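Local coordinates for Ifi204 (PDB 5YZW), which probably senses DNA in innate immunity, its HINb domain being a DNA-recognition module of the interferon-inducible PYHIN family, at residues G145-V150 against F171-T176; F44-F49 against S55-R60. All coordinates share one frame; numbering follows the deposited sequence.

In the fold
The HIN domain is built from two OB-type beta barrels in tandem, and each interaction lies in one of them. Interaction 2 belongs to the first barrel, where the loop residues 55-60 meet strand 43-48. Interaction 1 belongs to the second, where side chains of strands 145-151 and 171-175 meet past the strand 180-183 that separates them in the sheet. The contact centres are 27 Å apart, on opposite sides of the centre of the chain. The nearest atoms of the two are about 8 Å apart, and they do not touch. In sequence, both segments of interaction 2 precede those of interaction 1. Both are buried and apolar, and each joins parts of its own barrel.

Interaction 1. Residues G145-V150 against F171-T176; sequences GKMEVV and FELTST
Strands 145-150 and 171-175 run at 135° to each other, with 8.9 Å between their axes at the closest approach. They meet through side chains. Met147 CE lies 4.1 Å from Leu173 CD1, and the two side chains cross at about a right angle. In Met147 the CG sits between the backbone N and the carbonyl carbon (chi1 49°), and the chain bends at its last torsion to bring the methyl round to the leucine. Further along, Val149 CG1 approaches the ring of Phe171 obliquely, 3.6 Å from Phe171 CE2 and 3.9 Å from Phe171 CD2. That methyl is the valine branch beside the carbonyl carbon. Strand 180-183 lies between the two strands in the sheet, parallel to 145-151 and antiparallel to 171-175. Trp180 on it touches both Met147 and Leu173, while Ile108 and Leu111 of helix 108-112 also pack on Met147. The two strands are thus next-but-one neighbours in the curved barrel sheet, and their side chains reach each other past the strand between them. Methyl groups and an aromatic ring make the contact, so it rests on dispersion and the exclusion of water. It imposes little directional constraint of its own.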
ATOM      1  N   GLY A 145       1.610   7.592 -20.086  1.00 93.01           N
ATOM      2  CA  GLY A 145       2.736   8.449 -19.772  1.00 94.22           C
ATOM      3  C   GLY A 145       3.869   7.670 -19.133  1.00 83.74           C
ATOM      4  O   GLY A 145       3.855   6.437 -19.085  1.00 75.86           O
ATOM      5  N   LYS A 146       4.854   8.424 -18.638  1.00 74.87           N
ATOM      6  CA  LYS A 146       6.074   7.870 -18.063  1.00 77.25           C
ATOM      7  C   LYS A 146       6.475   8.704 -16.855  1.00 75.70           C
ATOM      8  O   LYS A 146       6.204   9.908 -16.807  1.00 74.51           O
ATOM      9  CB  LYS A 146       7.236   7.853 -19.089  1.00 86.22           C
ATOM     10  CG  LYS A 146       7.011   6.961 -20.305  1.00 96.36           C
ATOM     11  CD  LYS A 146       6.907   7.790 -21.595  1.00109.55           C
ATOM     12  CE  LYS A 146       6.424   6.948 -22.764  1.00108.66           C
ATOM     13  NZ  LYS A 146       6.824   7.519 -24.080  1.00127.04           N
ATOM     14  N   MET A 147       7.115   8.062 -15.878  1.00 69.78           N
ATOM     15  CA  MET A 147       7.637   8.764 -14.710  1.00 67.25           C
ATOM     16  C   MET A 147       8.742   7.920 -14.084  1.00 68.30           C
ATOM     17  O   MET A 147       9.048   6.814 -14.540  1.00 71.29           O
ATOM     18  CB  MET A 147       6.524   9.087 -13.699  1.00 65.99           C
ATOM     19  CG  MET A 147       5.613   7.914 -13.350  1.00 68.77           C
ATOM     20  SD  MET A 147       4.240   8.272 -12.190  1.00 64.12           S
ATOM     21  CE  MET A 147       4.853   9.681 -11.288  1.00 54.14           C
ATOM     22  N   GLU A 148       9.353   8.464 -13.038  1.00 68.80           N
ATOM     23  CA  GLU A 148      10.437   7.814 -12.314  1.00 68.73           C
ATOM     24  C   GLU A 148       9.935   7.336 -10.961  1.00 72.69           C
ATOM     25  O   GLU A 148       9.190   8.044 -10.284  1.00 71.43           O
ATOM     26  CB  GLU A 148      11.612   8.770 -12.082  1.00 64.20           C
ATOM     27  CG  GLU A 148      12.492   9.054 -13.254  1.00100.16           C
ATOM     28  CD  GLU A 148      13.645   9.960 -12.862  1.00104.39           C
ATOM     29  OE1 GLU A 148      13.486  10.729 -11.886  1.00100.46           O
ATOM     30  OE2 GLU A 148      14.707   9.903 -13.517  1.00116.79           O
ATOM     31  N   VAL A 149      10.352   6.141 -10.563  1.00 69.36           N
ATOM     32  CA  VAL A 149      10.242   5.698  -9.183  1.00 62.96           C
ATOM     33  C   VAL A 149      11.606   5.886  -8.540  1.00 72.30           C
ATOM     34  O   VAL A 149      12.606   5.348  -9.025  1.00 74.96           O
ATOM     35  CB  VAL A 149       9.776   4.239  -9.090  1.00 70.20           C
ATOM     36  CG1 VAL A 149       9.689   3.802  -7.631  1.00 60.80           C
ATOM     37  CG2 VAL A 149       8.424   4.069  -9.772  1.00 60.18           C
ATOM     38  N   VAL A 150      11.663   6.676  -7.477  1.00 72.40           N
ATOM     39  CA  VAL A 150      12.913   6.955  -6.783  1.00 64.96           C
ATOM     40  C   VAL A 150      12.958   6.093  -5.533  1.00 65.46           C
ATOM     41  O   VAL A 150      12.098   6.210  -4.646  1.00 62.55           O
ATOM     42  CB  VAL A 150      13.051   8.448  -6.445  1.00 67.20           C
ATOM     43  CG1 VAL A 150      14.400   8.720  -5.788  1.00 76.05           C
ATOM     44  CG2 VAL A 150      12.923   9.279  -7.718  1.00 70.09           C
ATOM     45  N   PHE A 171       3.862   4.716  -1.905  1.00 41.33           N
ATOM     46  CA  PHE A 171       4.888   5.635  -2.387  1.00 43.13           C
ATOM     47  C   PHE A 171       4.339   7.058  -2.448  1.00 49.75           C
ATOM     48  O   PHE A 171       3.146   7.265  -2.673  1.00 49.40           O
ATOM     49  CB  PHE A 171       5.383   5.213  -3.769  1.00 39.78           C
ATOM     50  CG  PHE A 171       6.415   4.151  -3.735  1.00 40.48           C
ATOM     51  CD1 PHE A 171       6.153   2.921  -3.169  1.00 41.60           C
ATOM     52  CD2 PHE A 171       7.679   4.378  -4.298  1.00 47.00           C
ATOM     53  CE1 PHE A 171       7.115   1.926  -3.137  1.00 46.67           C
ATOM     54  CE2 PHE A 171       8.640   3.395  -4.255  1.00 55.41           C
ATOM     55  CZ  PHE A 171       8.363   2.168  -3.671  1.00 50.40           C
ATOM     56  N   GLU A 172       5.215   8.055  -2.272  1.00 50.50           N
ATOM     57  CA  GLU A 172       4.751   9.443  -2.255  1.00 43.13           C
ATOM     58  C   GLU A 172       4.886  10.078  -3.627  1.00 53.67           C
ATOM     59  O   GLU A 172       5.955  10.033  -4.241  1.00 54.58           O
ATOM     60  CB  GLU A 172       5.489  10.299  -1.223  1.00 49.36           C
ATOM     61  CG  GLU A 172       4.979  11.753  -1.175  1.00 47.24           C
ATOM     62  CD  GLU A 172       5.584  12.595  -0.046  1.00 62.20           C
ATOM     63  OE1 GLU A 172       6.372  12.060   0.759  1.00 60.63           O
ATOM     64  OE2 GLU A 172       5.290  13.812   0.022  1.00 66.96           O
ATOM     65  N   LEU A 173       3.805  10.699  -4.083  1.00 44.03           N
ATOM     66  CA  LEU A 173       3.776  11.334  -5.391  1.00 47.42           C
ATOM     67  C   LEU A 173       4.394  12.713  -5.246  1.00 46.17           C
ATOM     68  O   LEU A 173       3.950  13.515  -4.417  1.00 48.46           O
ATOM     69  CB  LEU A 173       2.341  11.432  -5.913  1.00 51.33           C
ATOM     70  CG  LEU A 173       2.131  12.285  -7.156  1.00 52.78           C
ATOM     71  CD1 LEU A 173       2.742  11.512  -8.297  1.00 44.10           C
ATOM     72  CD2 LEU A 173       0.639  12.517  -7.428  1.00 52.60           C
ATOM     73  N   THR A 174       5.443  12.982  -6.013  1.00 46.46           N
ATOM     74  CA  THR A 174       6.114  14.266  -5.947  1.00 49.83           C
ATOM     75  C   THR A 174       6.381  14.740  -7.366  1.00 58.26           C
ATOM     76  O   THR A 174       6.266  13.977  -8.331  1.00 49.10           O
ATOM     77  CB  THR A 174       7.426  14.181  -5.145  1.00 56.65           C
ATOM     78  OG1 THR A 174       8.417  13.528  -5.931  1.00 59.44           O
ATOM     79  CG2 THR A 174       7.238  13.370  -3.855  1.00 51.26           C
ATOM     80  N   SER A 175       6.732  16.014  -7.499  1.00 59.25           N
ATOM     81  CA  SER A 175       7.169  16.508  -8.793  1.00 63.21           C
ATOM     82  C   SER A 175       8.403  17.378  -8.627  1.00 64.91           C
ATOM     83  O   SER A 175       8.660  17.938  -7.557  1.00 57.03           O
ATOM     84  CB  SER A 175       6.052  17.276  -9.520  1.00 69.53           C
ATOM     85  OG  SER A 175       5.794  18.523  -8.912  1.00 73.96           O
ATOM     86  N   THR A 176       9.199  17.414  -9.689  1.00 65.21           N
ATOM     87  CA  THR A 176      10.271  18.369  -9.906  1.00 68.96           C
ATOM     88  C   THR A 176      10.029  19.030 -11.255  1.00 79.89           C
ATOM     89  O   THR A 176       9.139  18.630 -12.010  1.00 81.68           O
ATOM     90  CB  THR A 176      11.643  17.689  -9.901  1.00 68.52           C
ATOM     91  OG1 THR A 176      11.840  17.039 -11.163  1.00 70.10           O
ATOM     92  CG2 THR A 176      11.740  16.659  -8.788  1.00 64.52           C
TER

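Interaction 2. Residues F44-F49 against S55-R60; sequences FRVKVF and SKFIPR
In the first OB-type barrel of the HIN domain, the loop between strands 43-48 and 62-71 turns Phe57 inward onto strand 43-48. Phe57 is the central residue of an inverse gamma turn, in which Ile58 N makes a weak hydrogen bond to Lys56 O at 3.0 Å. The turn leaves Phe57 CB directed at the strand. The ring carries the contact from the loop side, and two valines receive it. The Val48 and Phe57 side chains point at each other from the strand and from the loop. Val48 CG2 lies over one face of the ring in a CH-pi contact, 4.1 Å from the centroid of the Phe57 ring and 19° off the ring normal. It is shifted toward the rim, and its nearest ring atom is Phe57 CZ at 3.9 Å. With Val48 CG1 anti to the backbone N (chi1 177°), CG2 stands beside that N, and this is the branch set over the ring. Val46 points to the same side of the strand two residues earlier. Its CG1 reaches the ring more loosely and obliquely, 4.4 Å from Phe57 CE2. Strands 30-38 and 74-77 flank strand 43-48 and add to the surroundings of the ring: Phe33 meets it edge-to-face, and Ala35 and Ile77 touch it. Val15 and Val18 of strand 11-25 extend this apolar setting. One buried aromatic side chain thus ties an irregular loop to the barrel interior. The interaction is dispersive, with a CH-pi component from the methyl over the ring face. The atoms that touch are all carbon, in keeping with the burial of all three residues.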
ATOM      1  N   PHE A  44     -10.750   0.331   2.085  1.00 42.03           N
ATOM      2  CA  PHE A  44      -9.837   1.055   2.952  1.00 41.65           C
ATOM      3  C   PHE A  44      -8.446   0.470   2.820  1.00 44.26           C
ATOM      4  O   PHE A  44      -8.281  -0.752   2.705  1.00 36.25           O
ATOM      5  CB  PHE A  44     -10.292   0.998   4.413  1.00 44.75           C
ATOM      6  CG  PHE A  44     -11.674   1.576   4.636  1.00 41.21           C
ATOM      7  CD1 PHE A  44     -12.803   0.797   4.497  1.00 40.06           C
ATOM      8  CD2 PHE A  44     -11.827   2.923   4.921  1.00 44.80           C
ATOM      9  CE1 PHE A  44     -14.069   1.340   4.692  1.00 49.07           C
ATOM     10  CE2 PHE A  44     -13.083   3.476   5.105  1.00 49.93           C
ATOM     11  CZ  PHE A  44     -14.202   2.683   5.003  1.00 44.39           C
ATOM     12  N   ARG A  45      -7.445   1.344   2.856  1.00 37.15           N
ATOM     13  CA  ARG A  45      -6.056   0.919   2.906  1.00 39.00           C
ATOM     14  C   ARG A  45      -5.595   0.926   4.356  1.00 38.00           C
ATOM     15  O   ARG A  45      -5.763   1.924   5.058  1.00 41.08           O
ATOM     16  CB  ARG A  45      -5.196   1.831   2.026  1.00 44.28           C
ATOM     17  CG  ARG A  45      -5.190   1.366   0.598  1.00 52.53           C
ATOM     18  CD  ARG A  45      -4.817   2.484  -0.380  1.00 61.50           C
ATOM     19  NE  ARG A  45      -5.007   2.052  -1.763  1.00 74.52           N
ATOM     20  CZ  ARG A  45      -4.429   2.620  -2.816  1.00 90.10           C
ATOM     21  NH1 ARG A  45      -3.611   3.655  -2.653  1.00 86.36           N
ATOM     22  NH2 ARG A  45      -4.667   2.151  -4.032  1.00100.23           N
ATOM     23  N   VAL A  46      -5.058  -0.203   4.809  1.00 36.62           N
ATOM     24  CA  VAL A  46      -4.787  -0.464   6.215  1.00 36.91           C
ATOM     25  C   VAL A  46      -3.290  -0.634   6.413  1.00 41.30           C
ATOM     26  O   VAL A  46      -2.641  -1.379   5.668  1.00 40.02           O
ATOM     27  CB  VAL A  46      -5.523  -1.728   6.706  1.00 40.08           C
ATOM     28  CG1 VAL A  46      -5.251  -1.963   8.195  1.00 39.11           C
ATOM     29  CG2 VAL A  46      -7.018  -1.597   6.449  1.00 35.94           C
ATOM     30  N   LYS A  47      -2.766   0.013   7.448  1.00 41.50           N
ATOM     31  CA  LYS A  47      -1.415  -0.192   7.943  1.00 41.41           C
ATOM     32  C   LYS A  47      -1.498  -0.935   9.268  1.00 45.39           C
ATOM     33  O   LYS A  47      -2.073  -0.422  10.237  1.00 44.99           O
ATOM     34  CB  LYS A  47      -0.702   1.144   8.121  1.00 39.67           C
ATOM     35  CG  LYS A  47      -0.143   1.718   6.823  1.00 36.40           C
ATOM     36  CD  LYS A  47       0.202   3.208   6.989  1.00 42.20           C
ATOM     37  CE  LYS A  47       0.957   3.766   5.768  1.00 43.97           C
ATOM     38  NZ  LYS A  47       1.331   5.178   6.020  1.00 41.11           N
ATOM     39  N   VAL A  48      -0.937  -2.139   9.305  1.00 38.12           N
ATOM     40  CA  VAL A  48      -0.988  -3.017  10.467  1.00 41.99           C
ATOM     41  C   VAL A  48       0.391  -3.012  11.097  1.00 45.32           C
ATOM     42  O   VAL A  48       1.353  -3.539  10.516  1.00 43.04           O
ATOM     43  CB  VAL A  48      -1.425  -4.434  10.082  1.00 43.47           C
ATOM     44  CG1 VAL A  48      -1.400  -5.345  11.302  1.00 50.11           C
ATOM     45  CG2 VAL A  48      -2.827  -4.382   9.444  1.00 41.12           C
ATOM     46  N   PHE A  49       0.500  -2.407  12.285  1.00 42.13           N
ATOM     47  CA  PHE A  49       1.783  -2.299  12.977  1.00 48.32           C
ATOM     48  C   PHE A  49       2.002  -3.359  14.056  1.00 53.66           C
ATOM     49  O   PHE A  49       3.095  -3.407  14.634  1.00 51.13           O
ATOM     50  CB  PHE A  49       1.928  -0.901  13.591  1.00 50.44           C
ATOM     51  CG  PHE A  49       1.975   0.198  12.567  1.00 53.85           C
ATOM     52  CD1 PHE A  49       3.115   0.399  11.797  1.00 51.76           C
ATOM     53  CD2 PHE A  49       0.870   1.016  12.352  1.00 41.53           C
ATOM     54  CE1 PHE A  49       3.165   1.409  10.843  1.00 50.14           C
ATOM     55  CE2 PHE A  49       0.917   2.021  11.405  1.00 50.15           C
ATOM     56  CZ  PHE A  49       2.073   2.218  10.650  1.00 55.19           C
ATOM     57  N   SER A  55      -1.932 -13.601  10.894  1.00 48.85           N
ATOM     58  CA  SER A  55      -2.844 -14.744  10.825  1.00 52.91           C
ATOM     59  C   SER A  55      -4.299 -14.357  10.582  1.00 51.43           C
ATOM     60  O   SER A  55      -5.098 -15.230  10.240  1.00 51.48           O
ATOM     61  CB  SER A  55      -2.773 -15.573  12.111  1.00 61.65           C
ATOM     62  OG  SER A  55      -3.170 -14.798  13.226  1.00 57.30           O
ATOM     63  N   LYS A  56      -4.676 -13.095  10.742  1.00 50.24           N
ATOM     64  CA  LYS A  56      -6.060 -12.706  10.499  1.00 54.98           C
ATOM     65  C   LYS A  56      -6.277 -11.939   9.201  1.00 51.77           C
ATOM     66  O   LYS A  56      -7.408 -11.913   8.689  1.00 45.53           O
ATOM     67  CB  LYS A  56      -6.587 -11.879  11.677  1.00 57.83           C
ATOM     68  CG  LYS A  56      -6.824 -12.760  12.910  1.00 62.56           C
ATOM     69  CD  LYS A  56      -7.152 -11.944  14.141  1.00 65.81           C
ATOM     70  CE  LYS A  56      -7.066 -12.811  15.396  1.00 68.19           C
ATOM     71  NZ  LYS A  56      -7.521 -12.040  16.588  1.00 78.39           N
ATOM     72  N   PHE A  57      -5.236 -11.336   8.640  1.00 46.10           N
ATOM     73  CA  PHE A  57      -5.394 -10.644   7.364  1.00 48.70           C
ATOM     74  C   PHE A  57      -5.066 -11.618   6.229  1.00 56.32           C
ATOM     75  O   PHE A  57      -4.069 -11.496   5.506  1.00 52.17           O
ATOM     76  CB  PHE A  57      -4.541  -9.385   7.336  1.00 51.22           C
ATOM     77  CG  PHE A  57      -5.132  -8.251   8.117  1.00 44.98           C
ATOM     78  CD1 PHE A  57      -5.029  -8.219   9.506  1.00 43.88           C
ATOM     79  CD2 PHE A  57      -5.824  -7.231   7.470  1.00 46.83           C
ATOM     80  CE1 PHE A  57      -5.583  -7.164  10.227  1.00 40.24           C
ATOM     81  CE2 PHE A  57      -6.381  -6.179   8.178  1.00 46.51           C
ATOM     82  CZ  PHE A  57      -6.260  -6.140   9.563  1.00 40.03           C
ATOM     83  N   ILE A  58      -5.935 -12.611   6.116  1.00 48.55           N
ATOM     84  CA  ILE A  58      -5.909 -13.590   5.033  1.00 55.56           C
ATOM     85  C   ILE A  58      -6.961 -13.174   4.013  1.00 53.51           C
ATOM     86  O   ILE A  58      -8.107 -12.937   4.401  1.00 59.95           O
ATOM     87  CB  ILE A  58      -6.198 -15.007   5.554  1.00 56.28           C
ATOM     88  CG1 ILE A  58      -5.203 -15.379   6.650  1.00 57.20           C
ATOM     89  CG2 ILE A  58      -6.179 -16.015   4.414  1.00 58.00           C
ATOM     90  CD1 ILE A  58      -3.771 -15.306   6.187  1.00 57.26           C
ATOM     91  N   PRO A  59      -6.619 -13.060   2.730  1.00 57.77           N
ATOM     92  CA  PRO A  59      -7.633 -12.708   1.729  1.00 60.43           C
ATOM     93  C   PRO A  59      -8.884 -13.570   1.862  1.00 59.88           C
ATOM     94  O   PRO A  59      -8.807 -14.791   1.978  1.00 60.81           O
ATOM     95  CB  PRO A  59      -6.901 -12.952   0.411  1.00 56.56           C
ATOM     96  CG  PRO A  59      -5.434 -12.576   0.744  1.00 56.02           C
ATOM     97  CD  PRO A  59      -5.259 -13.136   2.146  1.00 58.66           C
ATOM     98  N   ARG A  60     -10.047 -12.910   1.875  1.00 60.78           N
ATOM     99  CA  ARG A  60     -11.409 -13.443   1.983  1.00 62.99           C
ATOM    100  C   ARG A  60     -11.857 -13.653   3.431  1.00 60.80           C
ATOM    101  O   ARG A  60     -13.025 -13.942   3.655  1.00 63.54           O
ATOM    102  CB  ARG A  60     -11.626 -14.748   1.196  1.00 67.71           C
ATOM    103  CG  ARG A  60     -11.134 -14.655  -0.243  1.00 81.02           C
ATOM    104  CD  ARG A  60     -11.457 -15.894  -1.059  1.00 94.20           C
ATOM    105  NE  ARG A  60     -12.821 -15.897  -1.594  1.00106.12           N
ATOM    106  CZ  ARG A  60     -13.445 -14.882  -2.200  1.00108.84           C
ATOM    107  NH1 ARG A  60     -12.851 -13.714  -2.419  1.00106.78           N
ATOM    108  NH2 ARG A  60     -14.692 -15.055  -2.618  1.00110.56           N
TER